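Long-range contact in exopolygalacturonase (PDB 2UVF), which probably releases digalacturonate from the ends of pectin-derived polygalacturonate chains as a family 28 glycoside hydrolase of the periplasm: residues A[464-476]-A[512-524]. Sequence-based numbering, arbitrary orientation. Where two conformers were deposited one is given.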
loop_
_atom_site.group_PDB
_atom_site.type_symbol
_atom_site.label_atom_id
_atom_site.label_comp_id
_atom_site.label_asym_id
_atom_site.label_seq_id
_atom_site.Cartn_x
_atom_site.Cartn_y
_atom_site.Cartn_z
ATOM N N GLY A 464 -11.179 -7.363 0.126
ATOM C CA GLY A 464 -10.644 -6.734 -1.089
ATOM C C GLY A 464 -10.661 -5.207 -1.023
ATOM O O GLY A 464 -9.628 -4.554 -1.031
ATOM N N LEU A 465 -11.851 -4.637 -0.958
ATOM C CA LEU A 465 -12.008 -3.206 -0.938
ATOM C C LEU A 465 -12.737 -2.847 0.341
ATOM O O LEU A 465 -13.855 -3.315 0.581
ATOM C CB LEU A 465 -12.755 -2.719 -2.186
ATOM C CG LEU A 465 -13.080 -1.231 -2.301
ATOM C CD1 LEU A 465 -11.844 -0.360 -2.173
ATOM C CD2 LEU A 465 -13.800 -0.950 -3.631
ATOM N N ARG A 466 -12.089 -2.042 1.183
ATOM C CA ARG A 466 -12.636 -1.645 2.482
ATOM C C ARG A 466 -12.708 -0.120 2.588
ATOM O O ARG A 466 -11.695 0.559 2.528
ATOM C CB ARG A 466 -11.804 -2.249 3.637
ATOM C CG ARG A 466 -12.149 -1.758 5.073
ATOM C CD ARG A 466 -13.566 -2.128 5.539
ATOM N NE ARG A 466 -13.621 -2.401 6.981
ATOM C CZ ARG A 466 -14.661 -2.134 7.775
ATOM N NH1 ARG A 466 -15.750 -1.550 7.289
ATOM N NH2 ARG A 466 -14.601 -2.431 9.071
ATOM N N ALA A 467 -13.925 0.395 2.723
ATOM C CA ALA A 467 -14.192 1.838 2.798
ATOM C C ALA A 467 -14.908 2.095 4.102
ATOM O O ALA A 467 -16.056 1.672 4.296
ATOM C CB ALA A 467 -15.019 2.357 1.582
ATOM N N LYS A 468 -14.200 2.760 5.006
ATOM C CA LYS A 468 -14.666 2.996 6.378
ATOM C C LYS A 468 -14.605 4.476 6.720
ATOM O O LYS A 468 -13.662 5.160 6.344
ATOM C CB LYS A 468 -13.845 2.170 7.391
ATOM C CG LYS A 468 -12.512 1.646 6.837
ATOM C CD LYS A 468 -11.338 1.805 7.802
ATOM C CE LYS A 468 -11.005 0.550 8.579
ATOM N NZ LYS A 468 -9.546 0.555 8.968
ATOM N N SER A 469 -15.629 4.969 7.414
ATOM C CA SER A 469 -15.600 6.325 7.978
ATOM C C SER A 469 -16.571 6.414 9.143
ATOM O O SER A 469 -17.174 5.403 9.517
ATOM C CB SER A 469 -15.946 7.377 6.924
ATOM O OG SER A 469 -15.591 8.674 7.362
ATOM N N THR A 470 -16.664 7.603 9.748
ATOM C CA THR A 470 -17.812 7.984 10.599
ATOM C C THR A 470 -18.290 9.375 10.184
ATOM O O THR A 470 -17.585 10.091 9.467
ATOM C CB THR A 470 -17.540 7.912 12.151
ATOM O OG1 THR A 470 -16.627 8.941 12.559
ATOM C CG2 THR A 470 -16.993 6.543 12.579
ATOM N N SER A 471 -19.494 9.742 10.619
ATOM C CA SER A 471 -20.076 11.051 10.329
ATOM C C SER A 471 -19.283 12.226 10.921
ATOM O O SER A 471 -19.241 13.310 10.324
ATOM C CB SER A 471 -21.534 11.099 10.808
ATOM O OG SER A 471 -22.144 12.344 10.513
ATOM N N THR A 472 -18.653 12.009 12.079
ATOM C CA THR A 472 -17.814 13.045 12.713
ATOM C C THR A 472 -16.499 13.337 11.973
ATOM O O THR A 472 -15.998 14.464 12.034
ATOM C CB THR A 472 -17.517 12.766 14.215
ATOM O OG1 THR A 472 -16.960 11.452 14.385
ATOM C CG2 THR A 472 -18.785 12.898 15.054
ATOM N N ILE A 473 -15.952 12.343 11.274
ATOM C CA ILE A 473 -14.710 12.530 10.498
ATOM C C ILE A 473 -14.917 13.426 9.265
ATOM O O ILE A 473 -14.017 14.180 8.862
ATOM C CB ILE A 473 -14.048 11.175 10.126
ATOM C CG1 ILE A 473 -13.464 10.528 11.383
ATOM C CG2 ILE A 473 -12.935 11.379 9.096
ATOM C CD1 ILE A 473 -13.297 9.041 11.319
ATOM N N GLY A 474 -16.104 13.352 8.678
ATOM C CA GLY A 474 -16.424 14.158 7.508
ATOM C C GLY A 474 -15.665 13.690 6.288
ATOM O O GLY A 474 -15.033 12.625 6.308
ATOM N N GLY A 475 -15.718 14.496 5.229
ATOM C CA GLY A 475 -15.103 14.134 3.957
ATOM C C GLY A 475 -15.713 12.863 3.386
ATOM O O GLY A 475 -16.937 12.752 3.250
ATOM N N GLY A 476 -14.858 11.896 3.073
ATOM C CA GLY A 476 -15.291 10.642 2.488
ATOM C C GLY A 476 -14.342 10.201 1.392
ATOM O O GLY A 476 -13.214 10.675 1.299
ATOM N N PRO A 512 -15.232 17.962 15.602
ATOM C CA PRO A 512 -16.187 17.202 14.780
ATOM C C PRO A 512 -16.444 17.837 13.411
ATOM O O PRO A 512 -16.189 19.029 13.224
ATOM C CB PRO A 512 -17.469 17.246 15.616
ATOM C CG PRO A 512 -16.995 17.356 17.013
ATOM C CD PRO A 512 -15.759 18.200 16.962
ATOM N N ALA A 513 -16.944 17.045 12.464
ATOM C CA ALA A 513 -17.271 17.565 11.136
ATOM C C ALA A 513 -18.703 18.100 11.052
ATOM O O ALA A 513 -19.651 17.437 11.495
ATOM C CB ALA A 513 -17.026 16.515 10.058
ATOM N N LYS A 514 -18.837 19.296 10.472
ATOM C CA LYS A 514 -20.138 19.938 10.214
ATOM C C LYS A 514 -20.840 19.329 8.990
ATOM O O LYS A 514 -21.988 18.882 9.095
ATOM C CB LYS A 514 -19.991 21.467 10.066
ATOM C CG LYS A 514 -19.461 22.202 11.316
ATOM C CD LYS A 514 -20.401 22.081 12.540
ATOM C CE LYS A 514 -21.400 23.245 12.653
ATOM N NZ LYS A 514 -22.412 23.299 11.549
ATOM N N ILE A 515 -20.158 19.329 7.839
ATOM C CA ILE A 515 -20.588 18.545 6.667
ATOM C C ILE A 515 -20.115 17.082 6.838
ATOM O O ILE A 515 -18.900 16.810 6.862
ATOM C CB ILE A 515 -20.071 19.134 5.314
ATOM C CG1 ILE A 515 -20.541 20.583 5.114
ATOM C CG2 ILE A 515 -20.489 18.234 4.133
ATOM C CD1 ILE A 515 -20.075 21.221 3.787
ATOM N N PRO A 516 -21.074 16.138 6.959
ATOM C CA PRO A 516 -20.758 14.741 7.314
ATOM C C PRO A 516 -20.099 13.881 6.204
ATOM O O PRO A 516 -20.038 14.284 5.029
ATOM C CB PRO A 516 -22.119 14.167 7.734
ATOM C CG PRO A 516 -23.128 14.990 6.993
ATOM C CD PRO A 516 -22.520 16.354 6.758
ATOM N N ALA A 517 -19.612 12.707 6.604
ATOM C CA ALA A 517 -18.859 11.814 5.724
ATOM C C ALA A 517 -19.780 11.039 4.796
ATOM O O ALA A 517 -20.931 10.748 5.144
ATOM C CB ALA A 517 -17.983 10.855 6.539
ATOM N N GLN A 518 -19.251 10.702 3.620
ATOM C CA GLN A 518 -20.012 10.020 2.574
ATOM C C GLN A 518 -19.105 9.314 1.565
ATOM O O GLN A 518 -18.025 9.799 1.227
ATOM C CB GLN A 518 -20.950 11.004 1.857
ATOM C CG GLN A 518 -20.243 12.231 1.259
ATOM C CD GLN A 518 -21.161 13.448 1.079
ATOM O OE1 GLN A 518 -22.149 13.395 0.342
ATOM N NE2 GLN A 518 -20.816 14.553 1.739
ATOM N N PHE A 519 -19.567 8.161 1.096
ATOM C CA PHE A 519 -18.922 7.438 0.011
ATOM C C PHE A 519 -19.824 7.455 -1.216
ATOM O O PHE A 519 -21.014 7.154 -1.130
ATOM C CB PHE A 519 -18.606 6.001 0.427
ATOM C CG PHE A 519 -17.657 5.896 1.589
ATOM C CD1 PHE A 519 -16.316 6.264 1.449
ATOM C CD2 PHE A 519 -18.098 5.416 2.822
ATOM C CE1 PHE A 519 -15.433 6.174 2.520
ATOM C CE2 PHE A 519 -17.228 5.308 3.893
ATOM C CZ PHE A 519 -15.889 5.691 3.745
ATOM N N TYR A 520 -19.259 7.853 -2.348
ATOM C CA TYR A 520 -19.991 7.853 -3.606
ATOM C C TYR A 520 -19.073 7.680 -4.822
ATOM O O TYR A 520 -17.871 7.988 -4.770
ATOM C CB TYR A 520 -20.918 9.082 -3.730
ATOM C CG TYR A 520 -20.233 10.409 -3.929
ATOM C CD1 TYR A 520 -19.882 10.846 -5.204
ATOM C CD2 TYR A 520 -19.954 11.246 -2.839
ATOM C CE1 TYR A 520 -19.240 12.072 -5.393
ATOM C CE2 TYR A 520 -19.318 12.476 -3.019
ATOM C CZ TYR A 520 -18.969 12.879 -4.295
ATOM O OH TYR A 520 -18.332 14.089 -4.481
ATOM N N ASP A 521 -19.652 7.189 -5.918
ATOM C CA ASP A 521 -18.915 6.987 -7.159
ATOM C C ASP A 521 -17.832 5.908 -6.944
ATOM O O ASP A 521 -16.630 6.164 -7.039
ATOM C CB ASP A 521 -18.363 8.327 -7.684
ATOM C CG ASP A 521 -17.736 8.216 -9.056
ATOM O OD1 ASP A 521 -18.102 7.290 -9.816
ATOM O OD2 ASP A 521 -16.858 9.062 -9.368
ATOM N N PHE A 522 -18.303 4.707 -6.611
ATOM C CA PHE A 522 -17.476 3.511 -6.459
ATOM C C PHE A 522 -17.856 2.541 -7.555
ATOM O O PHE A 522 -19.034 2.299 -7.812
ATOM C CB PHE A 522 -17.708 2.831 -5.103
ATOM C CG PHE A 522 -16.818 3.336 -3.990
ATOM C CD1 PHE A 522 -16.695 4.700 -3.721
ATOM C CD2 PHE A 522 -16.114 2.430 -3.186
ATOM C CE1 PHE A 522 -15.877 5.151 -2.689
ATOM C CE2 PHE A 522 -15.293 2.885 -2.141
ATOM C CZ PHE A 522 -15.180 4.236 -1.899
ATOM N N THR A 523 -16.834 1.973 -8.172
ATOM C CA THR A 523 -16.981 1.010 -9.242
ATOM C C THR A 523 -16.270 -0.303 -8.900
ATOM O O THR A 523 -15.050 -0.330 -8.653
ATOM C CB THR A 523 -16.433 1.594 -10.555
ATOM O OG1 THR A 523 -17.204 2.749 -10.893
ATOM C CG2 THR A 523 -16.502 0.583 -11.692
ATOM N N LEU A 524 -17.069 -1.370 -8.876
ATOM C CA LEU A 524 -16.599 -2.743 -8.808
ATOM C C LEU A 524 -16.932 -3.464 -10.129
ATOM O O LEU A 524 -18.094 -3.664 -10.454
ATOM C CB LEU A 524 -17.227 -3.461 -7.612
ATOM C CG LEU A 524 -16.463 -4.653 -7.017
ATOM C CD1 LEU A 524 -15.506 -4.186 -5.941
ATOM C CD2 LEU A 524 -17.461 -5.632 -6.432
#
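The methyl group of A467 sits over the centre of one face of the F519 ring, a CH-pi contact with CB 4.0 Å from the ring centroid and 12° off its normal. The same CB touches F522, approaching its CE2 to 3.8 Å, so one small side chain serves two phenylalanines. F519 CG stands anti to the carbonyl carbon (chi1 -62°), which sends the ring across to strand 466-470; there its CZ lies 3.5 Å from the carbonyl carbon of K468, which meets the ring edge in plane. S469 CB adds an oblique contact at CZ. Farther along, L465 CD2 touches F522 CD2 and L524 CD1, closing a hydrocarbon layer between two strands that run roughly opposite ways and whose axes approach to 8.3 Å. Side chains meeting across the interior from different faces are the core of a right-handed parallel beta-helix, the fold of family 28 hydrolases. On the other side of strand 466-470, K468 points away from this core and touches the bound galacturonic acid, so its backbone lies between the hydrophobic interior and the sugar-binding cleft. Near the end of the strand, A517 CB packs 3.3 Å from S469 OG, a hydroxyl hydrogen-bonded to T444, while past it S471 OG meets P516 CB and also has a weak hydrogen bond to D503. The turn at G474 and G475, where positive phi lets the chain bend, fits against the loop that leads into strand 518-524, with G476 beginning the next strand. G474 CA packs against A513 CB, and G476 pairs in parallel with Q518, where Q518 N donates to G475 O at 3.1 Å, tilted 24° from the carbonyl plane. At the start of the loop, A513 N makes a weak hydrogen bond to T472 O, and K514 N is bonded to E413 OE1.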